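Local coordinates for tailspike protein (Siphovirus 9NA, PDB 3RIQ) that probably binds the lipopolysaccharide of Salmonella as the phage's receptor and cuts it as an endorhamnosidase, at residues M85-T90 against Q142-T147; H160-M165 against P181-A186; G256-R261 against R292-T297; N283-S288 against Y301-L306. One frame throughout, in Å; residues are numbered along the deposited sequence.

Interaction 1 of 4, residues M85-T90 against Q142-T147; sequences MHTKTT and QVAGAT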
loop_
_atom_site.group_PDB
_atom_site.type_symbol
_atom_site.label_atom_id
_atom_site.label_comp_id
_atom_site.label_asym_id
_atom_site.label_seq_id
_atom_site.Cartn_x
_atom_site.Cartn_y
_atom_site.Cartn_z
ATOM N N MET A 85 16.912 -29.433 3.643
ATOM C CA MET A 85 18.330 -29.535 3.959
ATOM C C MET A 85 18.530 -29.460 5.467
ATOM O O MET A 85 18.239 -28.445 6.073
ATOM C CB MET A 85 19.122 -28.418 3.274
ATOM C CG MET A 85 19.005 -28.385 1.776
ATOM S SD MET A 85 19.301 -29.939 0.915
ATOM C CE MET A 85 21.032 -30.278 1.428
ATOM N N HIS A 86 19.030 -30.539 6.066
ATOM C CA HIS A 86 19.200 -30.631 7.513
ATOM C C HIS A 86 20.670 -30.886 7.901
ATOM O O HIS A 86 21.289 -31.814 7.417
ATOM C CB HIS A 86 18.317 -31.778 8.021
ATOM C CG HIS A 86 18.037 -31.760 9.506
ATOM N ND1 HIS A 86 19.037 -31.843 10.458
ATOM C CD2 HIS A 86 16.862 -31.749 10.192
ATOM C CE1 HIS A 86 18.492 -31.826 11.666
ATOM N NE2 HIS A 86 17.174 -31.788 11.533
ATOM N N THR A 87 21.218 -30.072 8.779
ATOM C CA THR A 87 22.560 -30.311 9.288
ATOM C C THR A 87 22.731 -31.722 9.903
ATOM O O THR A 87 21.764 -32.305 10.456
ATOM C CB THR A 87 22.929 -29.203 10.332
ATOM O OG1 THR A 87 24.322 -29.322 10.648
ATOM C CG2 THR A 87 22.074 -29.303 11.633
ATOM N N LYS A 88 23.937 -32.270 9.834
ATOM C CA LYS A 88 24.219 -33.512 10.549
ATOM C C LYS A 88 24.637 -33.194 12.003
ATOM O O LYS A 88 24.037 -33.686 12.961
ATOM C CB LYS A 88 25.271 -34.341 9.796
ATOM C CG LYS A 88 25.672 -35.608 10.594
ATOM C CD LYS A 88 26.559 -36.577 9.785
ATOM C CE LYS A 88 27.896 -35.928 9.344
ATOM N NZ LYS A 88 28.831 -36.871 8.555
ATOM N N THR A 89 25.622 -32.324 12.152
ATOM C CA THR A 89 26.107 -31.873 13.462
ATOM C C THR A 89 25.265 -30.693 13.951
ATOM O O THR A 89 24.939 -29.816 13.172
ATOM C CB THR A 89 27.590 -31.394 13.340
ATOM O OG1 THR A 89 28.404 -32.465 12.835
ATOM C CG2 THR A 89 28.158 -30.964 14.695
ATOM N N THR A 90 24.892 -30.685 15.231
ATOM C CA THR A 90 24.152 -29.576 15.808
ATOM C C THR A 90 25.134 -28.421 16.053
ATOM O O THR A 90 26.140 -28.608 16.745
ATOM C CB THR A 90 23.460 -29.981 17.120
ATOM O OG1 THR A 90 22.514 -31.032 16.840
ATOM C CG2 THR A 90 22.739 -28.776 17.725
ATOM N N GLN A 142 33.857 -25.014 14.286
ATOM C CA GLN A 142 32.803 -26.027 14.139
ATOM C C GLN A 142 32.479 -26.321 12.676
ATOM O O GLN A 142 32.527 -25.421 11.852
ATOM C CB GLN A 142 31.544 -25.610 14.897
ATOM C CG GLN A 142 30.834 -24.385 14.341
ATOM C CD GLN A 142 29.541 -24.124 15.065
ATOM O OE1 GLN A 142 28.931 -25.060 15.614
ATOM N NE2 GLN A 142 29.104 -22.853 15.083
ATOM N N VAL A 143 32.145 -27.588 12.396
ATOM C CA VAL A 143 31.757 -28.089 11.067
ATOM C C VAL A 143 30.307 -28.563 11.135
ATOM O O VAL A 143 29.983 -29.548 11.810
ATOM C CB VAL A 143 32.677 -29.274 10.658
ATOM C CG1 VAL A 143 32.268 -29.861 9.313
ATOM C CG2 VAL A 143 34.113 -28.808 10.599
ATOM N N ALA A 144 29.434 -27.860 10.409
ATOM C CA ALA A 144 27.999 -28.089 10.503
ATOM C C ALA A 144 27.354 -27.378 9.322
ATOM O O ALA A 144 28.019 -26.629 8.617
ATOM C CB ALA A 144 27.435 -27.495 11.827
ATOM N N GLY A 145 26.050 -27.587 9.154
ATOM C CA GLY A 145 25.260 -26.859 8.137
ATOM C C GLY A 145 25.173 -27.629 6.844
ATOM O O GLY A 145 26.184 -28.140 6.374
ATOM N N ALA A 146 23.968 -27.704 6.272
ATOM C CA ALA A 146 23.704 -28.477 5.054
ATOM C C ALA A 146 23.305 -27.516 3.936
ATOM O O ALA A 146 22.236 -26.874 4.008
ATOM C CB ALA A 146 22.559 -29.470 5.322
ATOM N N THR A 147 24.129 -27.460 2.889
ATOM C CA THR A 147 23.846 -26.607 1.725
ATOM C C THR A 147 23.664 -27.441 0.472
ATOM O O THR A 147 24.534 -28.275 0.125
ATOM C CB THR A 147 25.021 -25.605 1.522
ATOM O OG1 THR A 147 25.193 -24.867 2.738
ATOM C CG2 THR A 147 24.746 -24.627 0.394
HETATM O O HOH W 1 28.875 -27.914 16.560
#
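T87 and G145 face each other with their CA atoms 4.5 Å apart. Here the two segments run in nearly opposite directions, 176° apart end to end. One is the tail of strand 79-87. The other is the lead into strand 146-151. A side chain makes the direct bond between them: G145 N donates to T87 OG1 at 2.9 Å, nearly straight at 165°. T87 swings its hydroxyl opposite its own backbone N (chi1 -170°), and this turns OG1 to G145. The same OG1 donates to T89 O at 2.6 Å, so one hydroxyl joins G145 to the backbone of T89. Beside this bond the packing is small. The A146 CB methyl rests on H86 O at 3.4 Å, and M85 CB lies 3.6 Å from A146 O. T89 sets CB against V143 O at 3.4 Å, while its OG1 bonds to D66. Further out, a water donates to both T90 O and Q142 OE1. H86 turns away, and its ND1 bonds in the ring plane to T87 O. The contact closes the neck of a long insertion, where the chain leaves a right-handed parallel beta-helix and comes back to it.

Interaction 2 of 4, residues H160-M165 against P181-A186; sequences HPEATM and PRNFIA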
loop_
_atom_site.group_PDB
_atom_site.type_symbol
_atom_site.label_atom_id
_atom_site.label_comp_id
_atom_site.label_asym_id
_atom_site.label_seq_id
_atom_site.Cartn_x
_atom_site.Cartn_y
_atom_site.Cartn_z
ATOM N N HIS A 160 8.064 -24.898 -1.859
ATOM C CA HIS A 160 8.048 -25.119 -0.411
ATOM C C HIS A 160 9.313 -25.738 0.163
ATOM O O HIS A 160 9.261 -26.677 0.957
ATOM C CB HIS A 160 6.813 -25.936 0.004
ATOM C CG HIS A 160 5.524 -25.428 -0.577
ATOM N ND1 HIS A 160 4.822 -26.098 -1.566
ATOM C CD2 HIS A 160 4.801 -24.323 -0.283
ATOM C CE1 HIS A 160 3.723 -25.419 -1.860
ATOM N NE2 HIS A 160 3.691 -24.332 -1.098
ATOM N N PRO A 161 10.478 -25.216 -0.214
ATOM C CA PRO A 161 11.693 -25.760 0.389
ATOM C C PRO A 161 11.812 -25.467 1.863
ATOM O O PRO A 161 11.418 -24.402 2.310
ATOM C CB PRO A 161 12.802 -25.068 -0.390
ATOM C CG PRO A 161 12.204 -23.694 -0.751
ATOM C CD PRO A 161 10.759 -24.075 -1.107
ATOM N N GLU A 162 12.436 -26.390 2.575
ATOM C CA GLU A 162 12.636 -26.289 4.030
ATOM C C GLU A 162 14.115 -26.414 4.382
ATOM O O GLU A 162 14.938 -26.807 3.532
ATOM C CB GLU A 162 11.886 -27.437 4.733
ATOM C CG GLU A 162 10.425 -27.564 4.332
ATOM C CD GLU A 162 9.631 -28.542 5.189
ATOM O OE1 GLU A 162 10.216 -29.326 5.984
ATOM O OE2 GLU A 162 8.392 -28.538 5.081
ATOM N N ALA A 163 14.464 -26.130 5.633
ATOM C CA ALA A 163 15.855 -26.321 6.088
ATOM C C ALA A 163 15.913 -26.330 7.609
ATOM O O ALA A 163 15.147 -25.625 8.265
ATOM C CB ALA A 163 16.740 -25.177 5.579
ATOM N N THR A 164 16.871 -27.069 8.138
ATOM C CA THR A 164 17.166 -27.024 9.568
ATOM C C THR A 164 18.672 -26.828 9.661
ATOM O O THR A 164 19.441 -27.776 9.515
ATOM C CB THR A 164 16.711 -28.305 10.299
ATOM O OG1 THR A 164 15.311 -28.523 10.068
ATOM C CG2 THR A 164 16.943 -28.185 11.828
ATOM N N MET A 165 19.075 -25.576 9.852
ATOM C CA MET A 165 20.470 -25.179 9.769
ATOM C C MET A 165 21.030 -25.590 8.390
ATOM O O MET A 165 22.005 -26.339 8.279
ATOM C CB MET A 165 21.298 -25.767 10.943
ATOM C CG MET A 165 20.787 -25.342 12.299
ATOM S SD MET A 165 20.950 -23.569 12.610
ATOM C CE MET A 165 20.045 -23.399 14.178
ATOM N N PRO A 181 9.458 -20.684 0.619
ATOM C CA PRO A 181 10.277 -21.342 1.649
ATOM C C PRO A 181 9.506 -21.348 2.980
ATOM O O PRO A 181 8.821 -20.363 3.321
ATOM C CB PRO A 181 11.516 -20.426 1.752
ATOM C CG PRO A 181 11.057 -19.067 1.176
ATOM C CD PRO A 181 10.078 -19.452 0.079
ATOM N N ARG A 182 9.628 -22.438 3.736
ATOM C CA ARG A 182 8.873 -22.559 4.992
ATOM C C ARG A 182 9.489 -23.643 5.849
ATOM O O ARG A 182 10.264 -24.447 5.319
ATOM C CB ARG A 182 7.417 -22.898 4.678
ATOM C CG ARG A 182 7.200 -24.171 3.826
ATOM C CD ARG A 182 5.707 -24.286 3.388
ATOM N NE ARG A 182 4.821 -24.531 4.516
ATOM C CZ ARG A 182 4.547 -25.745 5.000
ATOM N NH1 ARG A 182 5.150 -26.834 4.489
ATOM N NH2 ARG A 182 3.730 -25.870 6.051
ATOM N N ASN A 183 9.189 -23.650 7.156
ATOM C CA ASN A 183 9.962 -24.494 8.070
ATOM C C ASN A 183 11.464 -24.373 7.767
ATOM O O ASN A 183 12.168 -25.389 7.579
ATOM C CB ASN A 183 9.507 -25.947 7.961
ATOM C CG ASN A 183 8.022 -26.104 8.185
ATOM O OD1 ASN A 183 7.489 -25.626 9.181
ATOM N ND2 ASN A 183 7.340 -26.810 7.262
ATOM N N PHE A 184 11.920 -23.126 7.659
ATOM C CA PHE A 184 13.219 -22.817 7.052
ATOM C C PHE A 184 14.108 -22.071 8.051
ATOM O O PHE A 184 13.976 -20.854 8.245
ATOM C CB PHE A 184 12.972 -22.008 5.774
ATOM C CG PHE A 184 14.146 -21.919 4.831
ATOM C CD1 PHE A 184 14.015 -22.348 3.511
ATOM C CD2 PHE A 184 15.393 -21.421 5.254
ATOM C CE1 PHE A 184 15.099 -22.239 2.600
ATOM C CE2 PHE A 184 16.490 -21.333 4.366
ATOM C CZ PHE A 184 16.352 -21.724 3.034
ATOM N N ILE A 185 14.992 -22.823 8.713
ATOM C CA ILE A 185 15.987 -22.261 9.630
ATOM C C ILE A 185 17.300 -22.283 8.849
ATOM O O ILE A 185 17.858 -23.385 8.573
ATOM C CB ILE A 185 16.070 -23.087 10.908
ATOM C CG1 ILE A 185 14.688 -23.162 11.576
ATOM C CG2 ILE A 185 17.140 -22.515 11.836
ATOM C CD1 ILE A 185 14.536 -24.304 12.510
ATOM N N ALA A 186 17.765 -21.105 8.422
ATOM C CA ALA A 186 18.904 -20.993 7.512
ATOM C C ALA A 186 20.238 -21.274 8.192
ATOM O O ALA A 186 20.332 -21.303 9.441
ATOM C CB ALA A 186 18.896 -19.577 6.889
HETATM O O HOH W 2 7.315 -27.673 2.774
HETATM O O HOH W 3 12.959 -26.870 9.840
#
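A163 with F184 and T164 with I185 form parallel beta bridges between successive rungs of the right-handed beta-helix. The earlier segment turns a corner at T164 and M165. A163 N donates to N183 O at 3.1 Å, and I185 N donates to A163 O at 2.8 Å and 173°. Before these, R182 N donates to P161 O at 3.0 Å. A163 and F184 point to the same face of the sheet. The A163 methyl sits over the centre of the F184 ring in a CH-pi contact, 4.0 Å from its centroid. F184 in turn packs on I212 of strand 211-214. At the corner, M165 CE touches I185 CG2 at 3.8 Å.

A polar cluster lies beside E162. N183 ND2 donates to E162 OE2 at 3.0 Å and comes from above the carboxylate plane, 72° out of it. R182 NH1 makes a long salt bridge to E162 OE2. No N-H points at the oxygen, so the direct contact is one of charge; a water bridges the two groups as well. N155 of the second subunit bonds to E162 OE2 and R182 NH1, which places the cluster at the trimer interface. H160 NE2 bonds there to E179 of the second subunit, and E162 OE1 takes H84 of its own chain. R182 carries CG between its backbone N and carbonyl carbon (chi1 56°), and its CD then meets H160 CD2 at 3.8 Å. The bridging water donates to E162 OE2 at 2.7 Å and to H160 O, and accepts from R182 NH1.

Interaction 3 of 4, residues G256-R261 against R292-T297; sequences GGRSAR and RVDDYT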
loop_
_atom_site.group_PDB
_atom_site.type_symbol
_atom_site.label_atom_id
_atom_site.label_comp_id
_atom_site.label_asym_id
_atom_site.label_seq_id
_atom_site.Cartn_x
_atom_site.Cartn_y
_atom_site.Cartn_z
ATOM N N GLY A 256 36.136 -12.502 -5.681
ATOM C CA GLY A 256 37.110 -13.252 -6.463
ATOM C C GLY A 256 37.658 -12.451 -7.638
ATOM O O GLY A 256 38.184 -13.023 -8.594
ATOM N N GLY A 257 37.505 -11.130 -7.583
ATOM C CA GLY A 257 37.951 -10.268 -8.663
ATOM C C GLY A 257 36.962 -9.824 -9.724
ATOM O O GLY A 257 37.352 -9.158 -10.685
ATOM N N ARG A 258 35.688 -10.180 -9.576
ATOM C CA ARG A 258 34.655 -9.695 -10.529
ATOM C C ARG A 258 33.516 -9.026 -9.786
ATOM O O ARG A 258 33.107 -9.495 -8.706
ATOM C CB ARG A 258 34.107 -10.842 -11.389
ATOM C CG ARG A 258 33.013 -10.385 -12.380
ATOM C CD ARG A 258 32.608 -11.402 -13.406
ATOM N NE ARG A 258 33.678 -11.561 -14.369
ATOM C CZ ARG A 258 34.373 -12.687 -14.557
ATOM N NH1 ARG A 258 34.083 -13.786 -13.871
ATOM N NH2 ARG A 258 35.367 -12.709 -15.439
ATOM N N SER A 259 32.978 -7.956 -10.362
ATOM C CA SER A 259 31.833 -7.280 -9.737
ATOM C C SER A 259 30.685 -8.254 -9.436
ATOM O O SER A 259 30.257 -9.016 -10.323
ATOM C CB SER A 259 31.301 -6.152 -10.642
ATOM O OG SER A 259 30.171 -5.544 -10.011
ATOM N N ALA A 260 30.199 -8.203 -8.196
ATOM C CA ALA A 260 29.134 -9.056 -7.700
ATOM C C ALA A 260 27.828 -8.273 -7.534
ATOM O O ALA A 260 26.892 -8.715 -6.858
ATOM C CB ALA A 260 29.569 -9.635 -6.328
ATOM N N ARG A 261 27.798 -7.079 -8.106
ATOM C CA ARG A 261 26.687 -6.134 -7.957
ATOM C C ARG A 261 25.445 -6.596 -8.717
ATOM O O ARG A 261 25.443 -7.649 -9.349
ATOM C CB ARG A 261 27.143 -4.759 -8.427
ATOM C CG ARG A 261 28.286 -4.190 -7.556
ATOM C CD ARG A 261 28.801 -2.915 -8.201
ATOM N NE ARG A 261 29.865 -2.235 -7.443
ATOM C CZ ARG A 261 31.170 -2.480 -7.563
ATOM N NH1 ARG A 261 31.618 -3.431 -8.394
ATOM N NH2 ARG A 261 32.040 -1.759 -6.857
ATOM N N ARG A 292 35.807 -0.660 -10.571
ATOM C CA ARG A 292 34.946 -1.813 -10.716
ATOM C C ARG A 292 35.460 -2.717 -11.827
ATOM O O ARG A 292 36.051 -2.242 -12.806
ATOM C CB ARG A 292 33.540 -1.320 -11.016
ATOM C CG ARG A 292 33.053 -0.283 -9.989
ATOM C CD ARG A 292 31.504 -0.160 -10.011
ATOM N NE ARG A 292 31.006 0.999 -9.228
ATOM C CZ ARG A 292 30.962 2.269 -9.657
ATOM N NH1 ARG A 292 31.376 2.577 -10.893
ATOM N NH2 ARG A 292 30.449 3.246 -8.866
ATOM N N VAL A 293 35.259 -4.017 -11.650
ATOM C CA VAL A 293 35.721 -4.985 -12.628
ATOM C C VAL A 293 34.520 -5.655 -13.294
ATOM O O VAL A 293 33.691 -6.276 -12.618
ATOM C CB VAL A 293 36.630 -6.059 -11.966
ATOM C CG1 VAL A 293 37.170 -6.973 -13.029
ATOM C CG2 VAL A 293 37.800 -5.400 -11.213
ATOM N N ASP A 294 34.449 -5.553 -14.624
ATOM C CA ASP A 294 33.343 -6.103 -15.439
ATOM C C ASP A 294 32.003 -5.458 -14.975
ATOM O O ASP A 294 30.984 -6.122 -14.723
ATOM C CB ASP A 294 33.300 -7.642 -15.388
ATOM C CG ASP A 294 34.549 -8.288 -15.965
ATOM O OD1 ASP A 294 35.144 -7.734 -16.928
ATOM O OD2 ASP A 294 34.937 -9.352 -15.454
ATOM N N ASP A 295 32.045 -4.132 -14.840
ATOM C CA ASP A 295 30.897 -3.334 -14.451
ATOM C C ASP A 295 31.227 -1.917 -14.919
ATOM O O ASP A 295 32.331 -1.649 -15.457
ATOM C CB ASP A 295 30.681 -3.389 -12.921
ATOM C CG ASP A 295 29.223 -3.243 -12.515
ATOM O OD1 ASP A 295 28.497 -2.468 -13.156
ATOM O OD2 ASP A 295 28.810 -3.909 -11.524
ATOM N N TYR A 296 30.316 -0.977 -14.692
ATOM C CA TYR A 296 30.620 0.414 -15.034
ATOM C C TYR A 296 31.838 0.943 -14.274
ATOM O O TYR A 296 32.019 0.652 -13.079
ATOM C CB TYR A 296 29.443 1.332 -14.701
ATOM C CG TYR A 296 28.200 1.120 -15.539
ATOM C CD1 TYR A 296 28.144 1.546 -16.874
ATOM C CD2 TYR A 296 27.082 0.495 -15.006
ATOM C CE1 TYR A 296 27.008 1.376 -17.651
ATOM C CE2 TYR A 296 25.927 0.315 -15.783
ATOM C CZ TYR A 296 25.906 0.751 -17.106
ATOM O OH TYR A 296 24.775 0.562 -17.889
ATOM N N THR A 297 32.669 1.721 -14.968
ATOM C CA THR A 297 33.849 2.318 -14.340
ATOM C C THR A 297 33.478 3.470 -13.382
ATOM O O THR A 297 32.366 4.028 -13.468
ATOM C CB THR A 297 34.835 2.857 -15.386
ATOM O OG1 THR A 297 34.231 3.945 -16.077
ATOM C CG2 THR A 297 35.206 1.767 -16.389
#
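R261 and R292 cross at about a right angle, with their guanidinium planes 84° apart. R292 lays its CD over the centre of one face of the R261 guanidinium, 3.4 Å from CZ. The R292 chain is extended from CG to NE, so its own guanidinium is carried past R261 and meets it edge-on. Both arginines form a salt bridge with D285, and R261 NH1 has E254 as a second carboxylate partner.

R261 also reaches back within its own segment. Its NH1 donates in the guanidinium plane to S259 OG at 3.0 Å. S259 OG passes the link on and donates to D295 OD2 at 2.6 Å, using the anti lone pair of that oxygen. D295 OD1 takes Y296 N at 2.8 Å, so both carboxylate oxygens are held. The carboxylate of D295 and the guanidinium of R261 stand nearly perpendicular, and no bond joins them.

R258 and D294 are turned quite differently. Their flat groups are only 15° from coplanar, and R258 NE donates to D294 OD2 at 2.8 Å, on the anti side. The bend at chi3 (-72°) of R258 turns its head to this edge. A second, weak bond comes from R258 NH2. Close by, S259 N donates to V293 O at 2.9 Å, and V293 CG1 touches G257 O at 3.2 Å. The contact packs the long loop after strand 281-282 on the short antiparallel hairpin 254-255/258-259, on the flank of the right-handed parallel beta-helix.

Interaction 4 of 4, residues N283-S288 against Y301-L306; sequences NADTGS and YPWFQL
D285 OD2 is gripped by several groups. F304 N donates to it at 2.8 Å along its anti lone pair, with an N-H angle of 160°. A water donates to it at 2.9 Å and accepts from L306 N. R292 NH2 adds a salt bridge. The other oxygen, OD1, forms a salt bridge with R261 NE.

The carboxylate lies flat on the W303 indole, with the two planes 4° apart. D285 CB sits over the five-membered ring, 3.7 Å from its centroid in a CH-pi contact. OD1 reaches out over the six-membered ring, 3.5 Å from W303 CZ3. S288 C packs on the opposite indole face, toward the rim, so the ring is held between two parts of one loop. W303 NE1 donates to G287 O at 2.9 Å. That bond is bent, and the nitrogen stands above the carbonyl plane, 49° out of it. T286 O meets the edge of the indole at CZ2.

W303 and F304 are the middle residues of a type II turn from P302 to Q305. F304 has positive phi, as the third position of such a turn commonly does. W303 CD1, at the rim of the indole, sits over the centre of one face of the F304 ring. The edge of that ring meets D285 O, 3.4 Å from F304 CE1. Next to the carboxylate, where L306 CD1 also lies near OD1, A284 CB touches L306 CD1 at 4.0 Å.

The chemistry implies a fixed carboxylate. Its oxygens are satisfied by a backbone N-H, two arginines and a water. These directed bonds hold its rotation, and the indole lies flat against it. One buried aspartate thus joins the turn to its arginine neighbours.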
loop_
_atom_site.group_PDB
_atom_site.type_symbol
_atom_site.label_atom_id
_atom_site.label_comp_id
_atom_site.label_asym_id
_atom_site.label_seq_id
_atom_site.Cartn_x
_atom_site.Cartn_y
_atom_site.Cartn_z
ATOM N N ASN A 283 22.192 -2.153 -1.651
ATOM C CA ASN A 283 23.333 -1.345 -2.065
ATOM C C ASN A 283 24.198 -2.085 -3.077
ATOM O O ASN A 283 24.258 -3.332 -3.071
ATOM C CB ASN A 283 24.194 -0.996 -0.839
ATOM C CG ASN A 283 23.548 0.071 0.040
ATOM O OD1 ASN A 283 23.912 1.259 -0.034
ATOM N ND2 ASN A 283 22.580 -0.332 0.864
ATOM N N ALA A 284 24.924 -1.330 -3.899
ATOM C CA ALA A 284 25.835 -1.917 -4.901
ATOM C C ALA A 284 27.305 -1.575 -4.623
ATOM O O ALA A 284 28.159 -2.413 -4.875
ATOM C CB ALA A 284 25.435 -1.465 -6.307
ATOM N N ASP A 285 27.590 -0.368 -4.113
ATOM C CA ASP A 285 28.951 0.005 -3.705
ATOM C C ASP A 285 29.037 0.081 -2.183
ATOM O O ASP A 285 28.070 0.515 -1.515
ATOM C CB ASP A 285 29.327 1.378 -4.284
ATOM C CG ASP A 285 29.543 1.365 -5.777
ATOM O OD1 ASP A 285 30.043 0.345 -6.319
ATOM O OD2 ASP A 285 29.177 2.378 -6.425
ATOM N N THR A 286 30.194 -0.262 -1.619
ATOM C CA THR A 286 30.384 -0.128 -0.177
ATOM C C THR A 286 31.861 0.141 0.128
ATOM O O THR A 286 32.736 -0.211 -0.671
ATOM C CB THR A 286 29.888 -1.373 0.600
ATOM O OG1 THR A 286 29.835 -1.075 1.993
ATOM C CG2 THR A 286 30.795 -2.587 0.403
ATOM N N GLY A 287 32.137 0.810 1.253
ATOM C CA GLY A 287 33.532 1.078 1.646
ATOM C C GLY A 287 34.162 2.135 0.751
ATOM O O GLY A 287 33.447 2.977 0.181
ATOM N N SER A 288 35.488 2.085 0.602
ATOM C CA SER A 288 36.228 3.102 -0.155
ATOM C C SER A 288 36.204 2.808 -1.634
ATOM O O SER A 288 36.260 1.641 -2.026
ATOM C CB SER A 288 37.696 3.155 0.303
ATOM O OG SER A 288 37.774 3.359 1.707
ATOM N N TYR A 301 30.257 6.117 -13.658
ATOM C CA TYR A 301 29.365 6.427 -12.520
ATOM C C TYR A 301 30.173 6.462 -11.251
ATOM O O TYR A 301 30.765 5.451 -10.883
ATOM C CB TYR A 301 28.280 5.350 -12.379
ATOM C CG TYR A 301 27.287 5.410 -13.487
ATOM C CD1 TYR A 301 26.283 6.376 -13.480
ATOM C CD2 TYR A 301 27.390 4.562 -14.606
ATOM C CE1 TYR A 301 25.393 6.479 -14.527
ATOM C CE2 TYR A 301 26.498 4.650 -15.669
ATOM C CZ TYR A 301 25.496 5.606 -15.607
ATOM O OH TYR A 301 24.601 5.706 -16.635
ATOM N N PRO A 302 30.144 7.602 -10.531
ATOM C CA PRO A 302 30.829 7.679 -9.246
ATOM C C PRO A 302 30.342 6.682 -8.241
ATOM O O PRO A 302 29.232 6.109 -8.371
ATOM C CB PRO A 302 30.509 9.085 -8.756
ATOM C CG PRO A 302 30.297 9.887 -10.029
ATOM C CD PRO A 302 29.561 8.900 -10.934
ATOM N N TRP A 303 31.165 6.481 -7.209
ATOM C CA TRP A 303 30.810 5.561 -6.114
ATOM C C TRP A 303 29.423 5.931 -5.551
ATOM O O TRP A 303 29.109 7.120 -5.362
ATOM C CB TRP A 303 31.837 5.673 -5.007
ATOM C CG TRP A 303 32.098 4.444 -4.210
ATOM C CD1 TRP A 303 31.975 4.297 -2.836
ATOM C CD2 TRP A 303 32.583 3.181 -4.705
ATOM N NE1 TRP A 303 32.347 3.025 -2.464
ATOM C CE2 TRP A 303 32.764 2.330 -3.577
ATOM C CE3 TRP A 303 32.923 2.707 -5.985
ATOM C CZ2 TRP A 303 33.231 1.014 -3.697
ATOM C CZ3 TRP A 303 33.426 1.395 -6.110
ATOM C CH2 TRP A 303 33.579 0.568 -4.960
ATOM N N PHE A 304 28.610 4.907 -5.316
ATOM C CA PHE A 304 27.247 4.994 -4.757
ATOM C C PHE A 304 26.227 5.452 -5.782
ATOM O O PHE A 304 25.060 5.603 -5.445
ATOM C CB PHE A 304 27.124 5.857 -3.477
ATOM C CG PHE A 304 28.044 5.446 -2.359
ATOM C CD1 PHE A 304 28.066 4.127 -1.893
ATOM C CD2 PHE A 304 28.881 6.399 -1.747
ATOM C CE1 PHE A 304 28.890 3.762 -0.827
ATOM C CE2 PHE A 304 29.737 6.051 -0.659
ATOM C CZ PHE A 304 29.743 4.728 -0.198
ATOM N N GLN A 305 26.644 5.667 -7.031
ATOM C CA GLN A 305 25.728 6.261 -8.033
ATOM C C GLN A 305 25.503 5.395 -9.282
ATOM O O GLN A 305 25.163 5.902 -10.362
ATOM C CB GLN A 305 26.210 7.674 -8.406
ATOM C CG GLN A 305 26.320 8.578 -7.195
ATOM C CD GLN A 305 26.669 10.013 -7.523
ATOM O OE1 GLN A 305 26.987 10.363 -8.665
ATOM N NE2 GLN A 305 26.636 10.860 -6.493
ATOM N N LEU A 306 25.669 4.079 -9.147
ATOM C CA LEU A 306 25.391 3.212 -10.299
ATOM C C LEU A 306 23.916 3.284 -10.665
ATOM O O LEU A 306 23.070 3.403 -9.763
ATOM C CB LEU A 306 25.771 1.749 -9.977
ATOM C CG LEU A 306 27.284 1.487 -9.896
ATOM C CD1 LEU A 306 27.612 0.154 -9.191
ATOM C CD2 LEU A 306 27.892 1.552 -11.324
HETATM O O HOH W 4 26.271 2.423 -6.713
#

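Overall arrangement
Interactions 1 and 2 are neighbours on the beta-helix. Strands 79-87 and 162-163 pair side by side, and backbone bonds join M85 and T87 to T164. Interaction 2 is the most buried of the four and is the regular rung-to-rung contact, with a polar cluster at the subunit interface. Interaction 1 is only partly buried and leans on one hydroxyl. Interactions 3 and 4 also touch each other, through the salt bridges of D285 with R261 and R292. Their segments alternate along the chain. They are loop contacts, partly buried, and work through charge and, in interaction 4, a carboxylate laid on an indole, more than strand pairing. The two pairs lie apart, with centres about 32 to 35 Å from one another.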